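Local coordinates for uncharacterized protein (Bacteroides ovatus CL02T12C04, PDB 6PTM) that probably hydrolyses carrageenan from the chain ends, as an exo-acting carrageenase of glycoside hydrolase family 42, at residues K56-A61 and I66-E71; M359-M364 and T650-R655; K437-E440 and F445-V448. All coordinates share one frame; numbering follows the deposited sequence.

How the contacts relate
From the N terminus, contact 1 comes first and closes a short turn between helices 44-63 and 69-90. Contact 2 opens at 359-364, on helix 358-385, and closes only at 650-655, in the loop between strands 640-643 and 667-670; it joins what is probably the catalytic barrel to the domain built on the five-stranded parallel sheet. Contact 3 is nested inside that long loop and is itself local, folding 437-440 back on 445-448 between strand 421-423 and helix 448-460. None touches another. The centres of contacts 1 and 2 are about 63 Å apart, on opposite sides of the chain's centre, and contact 3 is about 39 Å and 31 Å from them, centre to centre.

Contact 1. Residues K56-A61 and I66-E71; sequences KLIAKA and INTLKE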
ATOM      1  N   LYS A  56      -1.324  10.961  36.662  1.00 23.33           N
ATOM      2  CA  LYS A  56      -0.381  11.038  37.809  1.00 26.10           C
ATOM      3  C   LYS A  56       0.720   9.978  37.642  1.00 23.66           C
ATOM      4  O   LYS A  56       1.860  10.260  37.985  1.00 25.14           O
ATOM      5  CB  LYS A  56      -1.113  10.838  39.135  1.00 31.12           C
ATOM      6  CG  LYS A  56      -2.377  11.667  39.280  1.00 36.74           C
ATOM      7  CD  LYS A  56      -2.526  12.295  40.626  1.00 43.92           C
ATOM      8  CE  LYS A  56      -2.524  11.275  41.741  1.00 50.17           C
ATOM      9  NZ  LYS A  56      -3.905  10.876  42.094  1.00 54.81           N
ATOM     10  N   LEU A  57       0.401   8.783  37.157  1.00 21.66           N
ATOM     11  CA  LEU A  57       1.413   7.698  37.023  1.00 21.63           C
ATOM     12  C   LEU A  57       2.457   8.137  35.998  1.00 21.93           C
ATOM     13  O   LEU A  57       3.657   7.913  36.219  1.00 23.29           O
ATOM     14  CB  LEU A  57       0.733   6.395  36.596  1.00 23.76           C
ATOM     15  CG  LEU A  57       1.641   5.168  36.627  1.00 25.37           C
ATOM     16  CD1 LEU A  57       2.061   4.853  38.057  1.00 26.13           C
ATOM     17  CD2 LEU A  57       0.922   3.974  36.017  1.00 26.55           C
ATOM     18  N   ILE A  58       2.021   8.806  34.935  1.00 21.23           N
ATOM     19  CA  ILE A  58       2.953   9.368  33.926  1.00 22.59           C
ATOM     20  C   ILE A  58       3.913  10.352  34.604  1.00 22.98           C
ATOM     21  O   ILE A  58       5.129  10.265  34.349  1.00 21.38           O
ATOM     22  CB  ILE A  58       2.190   9.999  32.746  1.00 22.40           C
ATOM     23  CG1 ILE A  58       1.607   8.894  31.856  1.00 21.90           C
ATOM     24  CG2 ILE A  58       3.086  10.972  31.984  1.00 21.49           C
ATOM     25  CD1 ILE A  58       0.578   9.393  30.876  1.00 23.75           C
ATOM     26  N   ALA A  59       3.405  11.274  35.422  1.00 26.11           N
ATOM     27  CA  ALA A  59       4.267  12.297  36.076  1.00 24.34           C
ATOM     28  C   ALA A  59       5.290  11.563  36.940  1.00 24.20           C
ATOM     29  O   ALA A  59       6.476  11.896  36.822  1.00 28.79           O
ATOM     30  CB  ALA A  59       3.444  13.304  36.855  1.00 24.67           C
ATOM     31  N   LYS A  60       4.861  10.552  37.704  1.00 25.45           N
ATOM     32  CA  LYS A  60       5.758   9.740  38.566  1.00 27.11           C
ATOM     33  C   LYS A  60       6.798   8.995  37.709  1.00 28.49           C
ATOM     34  O   LYS A  60       7.998   9.167  37.992  1.00 26.77           O
ATOM     35  CB  LYS A  60       4.937   8.794  39.438  1.00 30.91           C
ATOM     36  CG  LYS A  60       5.690   8.202  40.622  1.00 33.79           C
ATOM     37  CD  LYS A  60       4.809   7.325  41.499  1.00 37.71           C
ATOM     38  CE  LYS A  60       5.528   6.838  42.735  1.00 41.04           C
ATOM     39  NZ  LYS A  60       4.891   5.620  43.282  1.00 44.84           N
ATOM     40  N   ALA A  61       6.405   8.229  36.681  1.00 24.36           N
ATOM     41  CA  ALA A  61       7.383   7.526  35.793  1.00 24.80           C
ATOM     42  C   ALA A  61       8.412   8.496  35.179  1.00 24.58           C
ATOM     43  O   ALA A  61       9.603   8.157  35.151  1.00 23.94           O
ATOM     44  CB  ALA A  61       6.668   6.775  34.698  1.00 24.57           C
ATOM     45  N   ILE A  66      11.785   7.462  32.899  1.00 25.87           N
ATOM     46  CA  ILE A  66      11.109   6.553  31.926  1.00 24.63           C
ATOM     47  C   ILE A  66      10.556   7.396  30.762  1.00 22.84           C
ATOM     48  O   ILE A  66       9.882   8.400  31.021  1.00 22.44           O
ATOM     49  CB  ILE A  66      10.024   5.717  32.635  1.00 25.86           C
ATOM     50  CG1 ILE A  66      10.645   4.747  33.655  1.00 30.59           C
ATOM     51  CG2 ILE A  66       9.174   4.959  31.618  1.00 25.58           C
ATOM     52  CD1 ILE A  66       9.653   4.132  34.624  1.00 31.42           C
ATOM     53  N   ASN A  67      10.772   6.957  29.522  1.00 19.80           N
ATOM     54  CA  ASN A  67      10.121   7.540  28.322  1.00 19.70           C
ATOM     55  C   ASN A  67       8.634   7.147  28.320  1.00 20.41           C
ATOM     56  O   ASN A  67       8.309   5.971  27.941  1.00 18.55           O
ATOM     57  CB  ASN A  67      10.785   7.063  27.020  1.00 20.11           C
ATOM     58  CG  ASN A  67      10.247   7.789  25.807  1.00 20.33           C
ATOM     59  OD1 ASN A  67       9.162   8.384  25.891  1.00 23.42           O
ATOM     60  ND2 ASN A  67      10.981   7.774  24.697  1.00 17.72           N
ATOM     61  N   THR A  68       7.742   8.085  28.676  1.00 18.92           N
ATOM     62  CA  THR A  68       6.283   7.832  28.809  1.00 17.97           C
ATOM     63  C   THR A  68       5.546   8.234  27.521  1.00 16.82           C
ATOM     64  O   THR A  68       4.330   8.479  27.591  1.00 16.36           O
ATOM     65  CB  THR A  68       5.661   8.593  29.989  1.00 18.48           C
ATOM     66  OG1 THR A  68       6.048   9.961  29.902  1.00 19.36           O
ATOM     67  CG2 THR A  68       6.077   8.044  31.322  1.00 19.98           C
ATOM     68  N   LEU A  69       6.220   8.311  26.378  1.00 16.47           N
ATOM     69  CA  LEU A  69       5.549   8.698  25.103  1.00 17.22           C
ATOM     70  C   LEU A  69       4.297   7.836  24.877  1.00 16.36           C
ATOM     71  O   LEU A  69       3.241   8.384  24.525  1.00 15.96           O
ATOM     72  CB  LEU A  69       6.524   8.590  23.927  1.00 15.49           C
ATOM     73  CG  LEU A  69       5.934   8.856  22.550  1.00 15.88           C
ATOM     74  CD1 LEU A  69       5.382  10.288  22.447  1.00 15.93           C
ATOM     75  CD2 LEU A  69       6.999   8.621  21.485  1.00 16.15           C
ATOM     76  N   LYS A  70       4.401   6.528  25.074  1.00 16.47           N
ATOM     77  CA  LYS A  70       3.295   5.596  24.742  1.00 17.86           C
ATOM     78  C   LYS A  70       2.060   5.971  25.583  1.00 16.50           C
ATOM     79  O   LYS A  70       1.014   6.177  25.004  1.00 15.87           O
ATOM     80  CB  LYS A  70       3.796   4.179  24.982  1.00 17.79           C
ATOM     81  CG  LYS A  70       2.813   3.082  24.654  1.00 20.44           C
ATOM     82  CD  LYS A  70       3.448   1.721  24.786  1.00 21.08           C
ATOM     83  CE  LYS A  70       2.424   0.628  24.598  1.00 21.94           C
ATOM     84  NZ  LYS A  70       3.067  -0.698  24.534  1.00 21.38           N
ATOM     85  N   GLU A  71       2.226   6.104  26.901  1.00 17.83           N
ATOM     86  CA  GLU A  71       1.123   6.397  27.851  1.00 17.29           C
ATOM     87  C   GLU A  71       0.596   7.818  27.615  1.00 16.62           C
ATOM     88  O   GLU A  71      -0.643   8.019  27.702  1.00 18.31           O
ATOM     89  CB  GLU A  71       1.575   6.140  29.281  1.00 17.24           C
ATOM     90  CG  GLU A  71       1.768   4.667  29.605  1.00 18.54           C
ATOM     91  CD  GLU A  71       3.119   4.121  29.170  1.00 19.80           C
ATOM     92  OE1 GLU A  71       4.027   4.944  28.887  1.00 19.30           O
ATOM     93  OE2 GLU A  71       3.257   2.875  29.113  1.00 20.02           O
TER
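Ile58 CD1 lies over one face of the Glu71 backbone carbonyl group, 3.6 Å from Glu71 C. The other flat group that takes part is the Ala61 carbonyl, and it is met differently: Ile66 N gives a hydrogen bond to Ala61 O (3.2 Å), arriving from above the carbonyl plane, with an N-H...O angle of 156°. The Glu71 side chain bends at chi2, and its OE2 forms a salt bridge with Arg145.

Between these two points the contacts are van der Waals packing, largely between hydrocarbon groups. The branches of Ile58 divide the work. With CG1 opposite the carbonyl carbon (chi1 -74°), that arm runs to Glu71, where CD1 comes within 3.8 Å of Glu71 CB, and CG2 is sent to the threonine, 3.8 Å from Thr68 OG1. One turn further on, the methyl of Ala61 fits between two side chains: its CB is 3.7 Å from Thr68 CG2 and 4.0 Å from Ile66 CD1. With an alanine in place of Ile58, both outer branches are gone, and Thr68 and the aliphatic base of Glu71 would probably face a gap between the two helices.

Arrangement and chain order identify a helical hairpin, helix 44-63 turning sharply into helix 69-90, with Thr68 at the N-cap position of the second. Ile66 also touches Met139 of helix 109-139, which brings a third helix to the turn. Chemically, the interface offers hydrocarbon contact and a single hydrogen bond across the segments, while its polar ends find partners elsewhere: Thr68 OG1 bonds to Glu72, and the pairing with Arg145 would be expected to keep the buried Glu71 carboxylate ionised.

Contact 2. Residues M359-M364 and T650-R655; sequences MYFDFM and TDEYGR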
ATOM      1  N   MET A 359      -6.782  -6.485 -31.027  1.00 15.29           N
ATOM      2  CA  MET A 359      -7.243  -5.090 -30.895  1.00 16.64           C
ATOM      3  C   MET A 359      -7.419  -4.765 -29.399  1.00 16.53           C
ATOM      4  O   MET A 359      -7.092  -3.644 -28.977  1.00 15.56           O
ATOM      5  CB  MET A 359      -8.549  -4.809 -31.631  1.00 17.58           C
ATOM      6  CG  MET A 359      -8.990  -3.408 -31.369  1.00 21.15           C
ATOM      7  SD  MET A 359     -10.496  -2.875 -32.172  1.00 22.39           S
ATOM      8  CE  MET A 359     -11.699  -3.864 -31.272  1.00 24.56           C
ATOM      9  N   TYR A 360      -7.933  -5.717 -28.642  1.00 14.75           N
ATOM     10  CA  TYR A 360      -8.165  -5.553 -27.193  1.00 15.06           C
ATOM     11  C   TYR A 360      -6.828  -5.366 -26.513  1.00 13.56           C
ATOM     12  O   TYR A 360      -6.729  -4.472 -25.653  1.00 14.56           O
ATOM     13  CB  TYR A 360      -8.915  -6.759 -26.651  1.00 14.65           C
ATOM     14  CG  TYR A 360      -9.234  -6.724 -25.178  1.00 15.87           C
ATOM     15  CD1 TYR A 360      -8.280  -7.075 -24.225  1.00 16.98           C
ATOM     16  CD2 TYR A 360     -10.510  -6.411 -24.733  1.00 15.73           C
ATOM     17  CE1 TYR A 360      -8.588  -7.103 -22.872  1.00 17.12           C
ATOM     18  CE2 TYR A 360     -10.830  -6.446 -23.389  1.00 16.80           C
ATOM     19  CZ  TYR A 360      -9.878  -6.820 -22.457  1.00 17.74           C
ATOM     20  OH  TYR A 360     -10.210  -6.847 -21.133  1.00 17.41           O
ATOM     21  N   PHE A 361      -5.865  -6.234 -26.829  1.00 14.12           N
ATOM     22  CA  PHE A 361      -4.544  -6.182 -26.193  1.00 14.67           C
ATOM     23  C   PHE A 361      -3.946  -4.787 -26.409  1.00 14.76           C
ATOM     24  O   PHE A 361      -3.435  -4.153 -25.476  1.00 14.60           O
ATOM     25  CB  PHE A 361      -3.603  -7.243 -26.758  1.00 16.43           C
ATOM     26  CG  PHE A 361      -2.261  -7.056 -26.126  1.00 16.62           C
ATOM     27  CD1 PHE A 361      -1.340  -6.196 -26.681  1.00 17.63           C
ATOM     28  CD2 PHE A 361      -2.004  -7.614 -24.892  1.00 17.40           C
ATOM     29  CE1 PHE A 361      -0.136  -5.947 -26.051  1.00 18.61           C
ATOM     30  CE2 PHE A 361      -0.817  -7.342 -24.243  1.00 18.65           C
ATOM     31  CZ  PHE A 361       0.117  -6.511 -24.823  1.00 18.79           C
ATOM     32  N   ASP A 362      -3.960  -4.356 -27.663  1.00 15.02           N
ATOM     33  CA  ASP A 362      -3.398  -3.063 -28.113  1.00 14.41           C
ATOM     34  C   ASP A 362      -4.079  -1.934 -27.356  1.00 15.36           C
ATOM     35  O   ASP A 362      -3.363  -0.997 -26.916  1.00 14.19           O
ATOM     36  CB  ASP A 362      -3.514  -2.911 -29.623  1.00 14.08           C
ATOM     37  CG  ASP A 362      -2.444  -3.686 -30.385  1.00 14.64           C
ATOM     38  OD1 ASP A 362      -1.499  -4.223 -29.724  1.00 15.01           O
ATOM     39  OD2 ASP A 362      -2.580  -3.790 -31.606  1.00 14.03           O
ATOM     40  N   PHE A 363      -5.406  -1.981 -27.245  1.00 15.86           N
ATOM     41  CA  PHE A 363      -6.168  -0.893 -26.586  1.00 15.04           C
ATOM     42  C   PHE A 363      -5.710  -0.776 -25.115  1.00 13.92           C
ATOM     43  O   PHE A 363      -5.438   0.346 -24.628  1.00 13.42           O
ATOM     44  CB  PHE A 363      -7.666  -1.144 -26.715  1.00 16.39           C
ATOM     45  CG  PHE A 363      -8.481   0.099 -26.519  1.00 16.18           C
ATOM     46  CD1 PHE A 363      -8.942   0.810 -27.612  1.00 16.34           C
ATOM     47  CD2 PHE A 363      -8.824   0.524 -25.242  1.00 16.10           C
ATOM     48  CE1 PHE A 363      -9.650   1.989 -27.428  1.00 17.09           C
ATOM     49  CE2 PHE A 363      -9.564   1.684 -25.064  1.00 15.64           C
ATOM     50  CZ  PHE A 363      -9.971   2.418 -26.159  1.00 17.19           C
ATOM     51  N   MET A 364      -5.603  -1.910 -24.415  1.00 13.54           N
ATOM     52  CA  MET A 364      -5.294  -1.921 -22.967  1.00 12.61           C
ATOM     53  C   MET A 364      -3.825  -1.518 -22.762  1.00 12.51           C
ATOM     54  O   MET A 364      -3.552  -0.767 -21.799  1.00 11.07           O
ATOM     55  CB  MET A 364      -5.568  -3.289 -22.330  1.00 12.56           C
ATOM     56  CG  MET A 364      -7.009  -3.733 -22.383  1.00 12.67           C
ATOM     57  SD  MET A 364      -8.189  -2.421 -22.096  1.00 13.90           S
ATOM     58  CE  MET A 364      -9.718  -3.328 -22.349  1.00 13.97           C
ATOM     59  N   THR A 650       2.947 -18.660 -26.290  1.00 21.97           N
ATOM     60  CA  THR A 650       2.663 -17.651 -27.343  1.00 21.69           C
ATOM     61  C   THR A 650       3.177 -16.254 -26.984  1.00 24.04           C
ATOM     62  O   THR A 650       3.572 -15.992 -25.809  1.00 23.52           O
ATOM     63  CB  THR A 650       1.164 -17.538 -27.626  1.00 20.36           C
ATOM     64  OG1 THR A 650       0.548 -16.849 -26.535  1.00 22.03           O
ATOM     65  CG2 THR A 650       0.495 -18.881 -27.827  1.00 22.81           C
ATOM     66  N   ASP A 651       3.104 -15.362 -27.972  1.00 21.42           N
ATOM     67  CA  ASP A 651       3.335 -13.918 -27.751  1.00 20.21           C
ATOM     68  C   ASP A 651       2.034 -13.301 -27.237  1.00 18.12           C
ATOM     69  O   ASP A 651       1.057 -14.061 -26.984  1.00 17.38           O
ATOM     70  CB  ASP A 651       3.864 -13.239 -29.015  1.00 20.38           C
ATOM     71  CG  ASP A 651       2.931 -13.282 -30.201  1.00 21.01           C
ATOM     72  OD1 ASP A 651       1.738 -13.485 -30.027  1.00 20.23           O
ATOM     73  OD2 ASP A 651       3.422 -13.102 -31.293  1.00 26.10           O
ATOM     74  N   GLU A 652       2.014 -11.978 -27.154  1.00 17.35           N
ATOM     75  CA  GLU A 652       0.902 -11.192 -26.573  1.00 17.84           C
ATOM     76  C   GLU A 652      -0.297 -11.223 -27.513  1.00 18.52           C
ATOM     77  O   GLU A 652      -1.390 -10.755 -27.092  1.00 17.58           O
ATOM     78  CB  GLU A 652       1.354  -9.769 -26.234  1.00 18.54           C
ATOM     79  CG  GLU A 652       1.731  -8.931 -27.449  1.00 18.37           C
ATOM     80  CD  GLU A 652       3.184  -8.934 -27.897  1.00 19.27           C
ATOM     81  OE1 GLU A 652       3.856 -10.003 -27.824  1.00 19.38           O
ATOM     82  OE2 GLU A 652       3.620  -7.878 -28.410  1.00 16.77           O
ATOM     83  N   TYR A 653      -0.123 -11.748 -28.731  1.00 17.73           N
ATOM     84  CA  TYR A 653      -1.219 -11.860 -29.718  1.00 18.62           C
ATOM     85  C   TYR A 653      -1.650 -13.318 -29.869  1.00 19.41           C
ATOM     86  O   TYR A 653      -2.458 -13.543 -30.747  1.00 18.54           O
ATOM     87  CB  TYR A 653      -0.818 -11.198 -31.042  1.00 19.33           C
ATOM     88  CG  TYR A 653      -0.477  -9.744 -30.888  1.00 18.75           C
ATOM     89  CD1 TYR A 653      -1.437  -8.841 -30.459  1.00 18.80           C
ATOM     90  CD2 TYR A 653       0.806  -9.280 -31.120  1.00 17.92           C
ATOM     91  CE1 TYR A 653      -1.139  -7.498 -30.325  1.00 17.61           C
ATOM     92  CE2 TYR A 653       1.121  -7.944 -30.980  1.00 17.49           C
ATOM     93  CZ  TYR A 653       0.148  -7.057 -30.561  1.00 17.31           C
ATOM     94  OH  TYR A 653       0.470  -5.737 -30.406  1.00 18.80           O
ATOM     95  N   GLY A 654      -1.209 -14.217 -28.987  1.00 21.33           N
ATOM     96  CA  GLY A 654      -1.551 -15.649 -29.024  1.00 22.78           C
ATOM     97  C   GLY A 654      -0.876 -16.402 -30.165  1.00 26.41           C
ATOM     98  O   GLY A 654      -1.335 -17.524 -30.485  1.00 24.33           O
ATOM     99  N   ARG A 655       0.167 -15.843 -30.780  1.00 25.20           N
ATOM    100  CA  ARG A 655       0.857 -16.529 -31.893  1.00 28.19           C
ATOM    101  C   ARG A 655       1.907 -17.465 -31.266  1.00 29.42           C
ATOM    102  O   ARG A 655       2.656 -16.995 -30.360  1.00 26.46           O
ATOM    103  CB  ARG A 655       1.461 -15.510 -32.874  1.00 28.35           C
ATOM    104  CG  ARG A 655       0.456 -14.583 -33.551  1.00 28.02           C
ATOM    105  CD  ARG A 655       1.066 -13.512 -34.476  1.00 31.29           C
ATOM    106  NE  ARG A 655       1.987 -12.574 -33.814  1.00 31.32           N
ATOM    107  CZ  ARG A 655       2.495 -11.444 -34.337  1.00 33.95           C
ATOM    108  NH1 ARG A 655       2.197 -11.023 -35.560  1.00 34.16           N
ATOM    109  NH2 ARG A 655       3.333 -10.726 -33.619  1.00 34.92           N
TER
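Glu652 and Tyr653 carry the second segment's side of this contact, against Phe361 and Asp362 of the helix. Thr650 OG1 bonds to Asp651 O (2.9 Å). Asp651 then organises the turn: its OD1 accepts from Tyr653 N, which makes an Asx turn, and from Arg655 N, the two donors coming from opposite faces of the carboxylate. These bonds brace the type I turn Asp651-Gly654 that presents the next two side chains.

Glu652 lays its aliphatic part over one face of the Phe361 ring. Glu652 CB is 3.9 Å from the centroid of the Phe361 ring and 19° off the normal, the evidence for a CH-pi contact, while OE2 salt-bridges Lys323. Phe361 meets it because its CG is anti to the backbone N (chi1 176°). Tyr653 approaches the same phenyl ring obliquely, its CE1 3.9 Å from Phe361 CD1, and reaches further with its hydroxyl: Tyr653 OH donates to Asp362 OD1 at 2.6 Å, meeting the syn lone pair of that oxygen. Asp362 OD1 lies at the edge of the tyrosine ring, near its plane, and the carboxylate plane is turned 83° against the ring. At the end of the turn, Arg655 NE closes a salt bridge on Asp651 OD2 (2.9 Å).

Lys323 and His324 reach in from the end of helix 310-324: Lys323 NZ also bonds Tyr653 OH, and His324 joins Trp334 of helix 327-334 on Asp362 OD2. Helix 570-575 flanks Phe361 through Ile574 and Asn575, so the loop between strands 640-643 and 667-670 docks onto helix 358-385 amid three shorter helices.

Contact 3. Residues K437-E440 and F445-V448; sequences KSWE and FDWV
Trp439 spreads one face of its indole over the backbone that joins Phe445 to Asp446. Phe445 C stands 3.4 Å above the ring plane toward the rim, and Asp446 N lies 3.7 Å above the Trp439 ring plane, over its centre. At the pyrrole end the aspartate side chain takes over: Asp446 CB is 3.8 Å from the centroid of the Trp439 five-membered ring and 23° off its normal, a CH-pi contact. The Asp446 carboxylate is almost parallel to the indole, the planes being 8° apart. A looser apolar touch, 4.4 Å from Trp439 CB to Trp447 CD1, falls at the edge of the second indole. No hydrogen bond crosses between the segments.

The next shell holds these groups in place. Trp439 CG sits between the backbone N and the carbonyl carbon (chi1 62°), which swings the indole onto the facing backbone of Phe445 and Asp446. Glu440 CG touches the opposite face toward its rim, and that glutamate is itself tied down, OE2 accepting from Lys437 N at 2.7 Å. Asp446 OD1 accepts from Val448 N at 3.3 Å. Farther out, Asp446 is bonded through its backbone to Cys428, Trp447 rests against Tyr443, and Phe445 packs on Asn492 and Leu495 of helix 486-498.

The bond to Val448 N is a capping bond at the start of helix 448-460, and the whole loop follows strand 421-423. The eight parallel strands from 168-175 to 503-506 are consistent with the (beta/alpha)8 barrel of family 42, in which this is one of the strand-to-helix loops.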
ATOM      1  N   LYS A 437     -15.368 -13.568   0.450  1.00 42.14           N
ATOM      2  CA  LYS A 437     -14.209 -13.394  -0.483  1.00 35.76           C
ATOM      3  C   LYS A 437     -13.304 -14.627  -0.338  1.00 33.04           C
ATOM      4  O   LYS A 437     -13.450 -15.343   0.684  1.00 30.02           O
ATOM      5  CB  LYS A 437     -13.483 -12.076  -0.190  1.00 40.26           C
ATOM      6  CG  LYS A 437     -14.356 -10.815  -0.117  1.00 42.26           C
ATOM      7  CD  LYS A 437     -15.474 -10.736  -1.163  1.00 42.71           C
ATOM      8  CE  LYS A 437     -15.978  -9.336  -1.466  1.00 39.44           C
ATOM      9  N   SER A 438     -12.407 -14.892  -1.291  1.00 31.24           N
ATOM     10  CA  SER A 438     -11.545 -16.113  -1.305  1.00 32.47           C
ATOM     11  C   SER A 438     -10.602 -16.137  -0.087  1.00 30.52           C
ATOM     12  O   SER A 438     -10.398 -17.228   0.492  1.00 30.40           O
ATOM     13  CB  SER A 438     -10.786 -16.251  -2.585  1.00 35.36           C
ATOM     14  OG  SER A 438      -9.867 -15.180  -2.743  1.00 38.12           O
ATOM     15  N   TRP A 439     -10.136 -14.985   0.397  1.00 26.40           N
ATOM     16  CA  TRP A 439      -9.261 -14.947   1.609  1.00 26.49           C
ATOM     17  C   TRP A 439      -9.999 -15.475   2.854  1.00 25.52           C
ATOM     18  O   TRP A 439      -9.315 -15.988   3.744  1.00 25.82           O
ATOM     19  CB  TRP A 439      -8.662 -13.549   1.841  1.00 24.83           C
ATOM     20  CG  TRP A 439      -9.668 -12.475   2.090  1.00 21.93           C
ATOM     21  CD1 TRP A 439     -10.141 -11.569   1.183  1.00 22.83           C
ATOM     22  CD2 TRP A 439     -10.268 -12.141   3.344  1.00 22.57           C
ATOM     23  NE1 TRP A 439     -11.034 -10.721   1.780  1.00 21.96           N
ATOM     24  CE2 TRP A 439     -11.128 -11.042   3.108  1.00 22.91           C
ATOM     25  CE3 TRP A 439     -10.200 -12.682   4.628  1.00 23.65           C
ATOM     26  CZ2 TRP A 439     -11.899 -10.473   4.116  1.00 23.45           C
ATOM     27  CZ3 TRP A 439     -10.945 -12.105   5.631  1.00 24.15           C
ATOM     28  CH2 TRP A 439     -11.801 -11.028   5.372  1.00 24.28           C
ATOM     29  N   GLU A 440     -11.330 -15.396   2.921  1.00 26.08           N
ATOM     30  CA  GLU A 440     -12.092 -15.709   4.164  1.00 26.68           C
ATOM     31  C   GLU A 440     -11.960 -17.190   4.499  1.00 25.61           C
ATOM     32  O   GLU A 440     -12.113 -17.539   5.677  1.00 24.07           O
ATOM     33  CB  GLU A 440     -13.563 -15.310   4.052  1.00 27.07           C
ATOM     34  CG  GLU A 440     -13.744 -13.808   3.997  1.00 29.34           C
ATOM     35  CD  GLU A 440     -15.185 -13.313   3.981  1.00 30.74           C
ATOM     36  OE1 GLU A 440     -15.893 -13.554   4.974  1.00 31.07           O
ATOM     37  OE2 GLU A 440     -15.563 -12.635   3.009  1.00 31.63           O
ATOM     38  N   PHE A 445      -8.044 -11.433   7.354  1.00 16.00           N
ATOM     39  CA  PHE A 445      -8.278 -10.146   6.653  1.00 16.82           C
ATOM     40  C   PHE A 445      -7.763 -10.292   5.222  1.00 16.96           C
ATOM     41  O   PHE A 445      -7.059 -11.268   4.895  1.00 17.40           O
ATOM     42  CB  PHE A 445      -7.635  -8.940   7.375  1.00 16.98           C
ATOM     43  CG  PHE A 445      -6.154  -9.077   7.658  1.00 16.24           C
ATOM     44  CD1 PHE A 445      -5.209  -8.771   6.694  1.00 15.97           C
ATOM     45  CD2 PHE A 445      -5.707  -9.488   8.895  1.00 15.50           C
ATOM     46  CE1 PHE A 445      -3.853  -8.925   6.946  1.00 16.34           C
ATOM     47  CE2 PHE A 445      -4.352  -9.651   9.142  1.00 16.76           C
ATOM     48  CZ  PHE A 445      -3.430  -9.390   8.159  1.00 16.06           C
ATOM     49  N   ASP A 446      -8.059  -9.300   4.399  1.00 17.46           N
ATOM     50  CA  ASP A 446      -7.582  -9.293   3.001  1.00 18.51           C
ATOM     51  C   ASP A 446      -6.109  -8.869   3.049  1.00 17.81           C
ATOM     52  O   ASP A 446      -5.857  -7.661   3.078  1.00 18.42           O
ATOM     53  CB  ASP A 446      -8.474  -8.400   2.128  1.00 19.67           C
ATOM     54  CG  ASP A 446      -7.964  -8.352   0.693  1.00 19.70           C
ATOM     55  OD1 ASP A 446      -7.016  -9.112   0.389  1.00 17.75           O
ATOM     56  OD2 ASP A 446      -8.498  -7.557  -0.091  1.00 19.42           O
ATOM     57  N   TRP A 447      -5.194  -9.841   3.051  1.00 17.23           N
ATOM     58  CA  TRP A 447      -3.723  -9.668   3.187  1.00 17.50           C
ATOM     59  C   TRP A 447      -3.048  -9.358   1.837  1.00 17.10           C
ATOM     60  O   TRP A 447      -1.825  -9.175   1.841  1.00 16.22           O
ATOM     61  CB  TRP A 447      -3.079 -10.933   3.796  1.00 17.25           C
ATOM     62  CG  TRP A 447      -3.260 -12.161   2.949  1.00 17.60           C
ATOM     63  CD1 TRP A 447      -4.452 -12.757   2.631  1.00 18.34           C
ATOM     64  CD2 TRP A 447      -2.253 -12.909   2.237  1.00 18.01           C
ATOM     65  NE1 TRP A 447      -4.260 -13.832   1.808  1.00 18.49           N
ATOM     66  CE2 TRP A 447      -2.920 -13.966   1.560  1.00 18.45           C
ATOM     67  CE3 TRP A 447      -0.864 -12.817   2.125  1.00 18.53           C
ATOM     68  CZ2 TRP A 447      -2.247 -14.878   0.756  1.00 17.93           C
ATOM     69  CZ3 TRP A 447      -0.194 -13.748   1.362  1.00 17.92           C
ATOM     70  CH2 TRP A 447      -0.877 -14.748   0.673  1.00 18.72           C
ATOM     71  N   VAL A 448      -3.763  -9.386   0.712  1.00 16.68           N
ATOM     72  CA  VAL A 448      -3.133  -9.545  -0.633  1.00 16.39           C
ATOM     73  C   VAL A 448      -2.441  -8.227  -1.041  1.00 16.11           C
ATOM     74  O   VAL A 448      -1.321  -8.303  -1.573  1.00 14.06           O
ATOM     75  CB  VAL A 448      -4.133 -10.039  -1.707  1.00 17.22           C
ATOM     76  CG1 VAL A 448      -3.500 -10.056  -3.077  1.00 17.45           C
ATOM     77  CG2 VAL A 448      -4.633 -11.444  -1.412  1.00 16.53           C
TER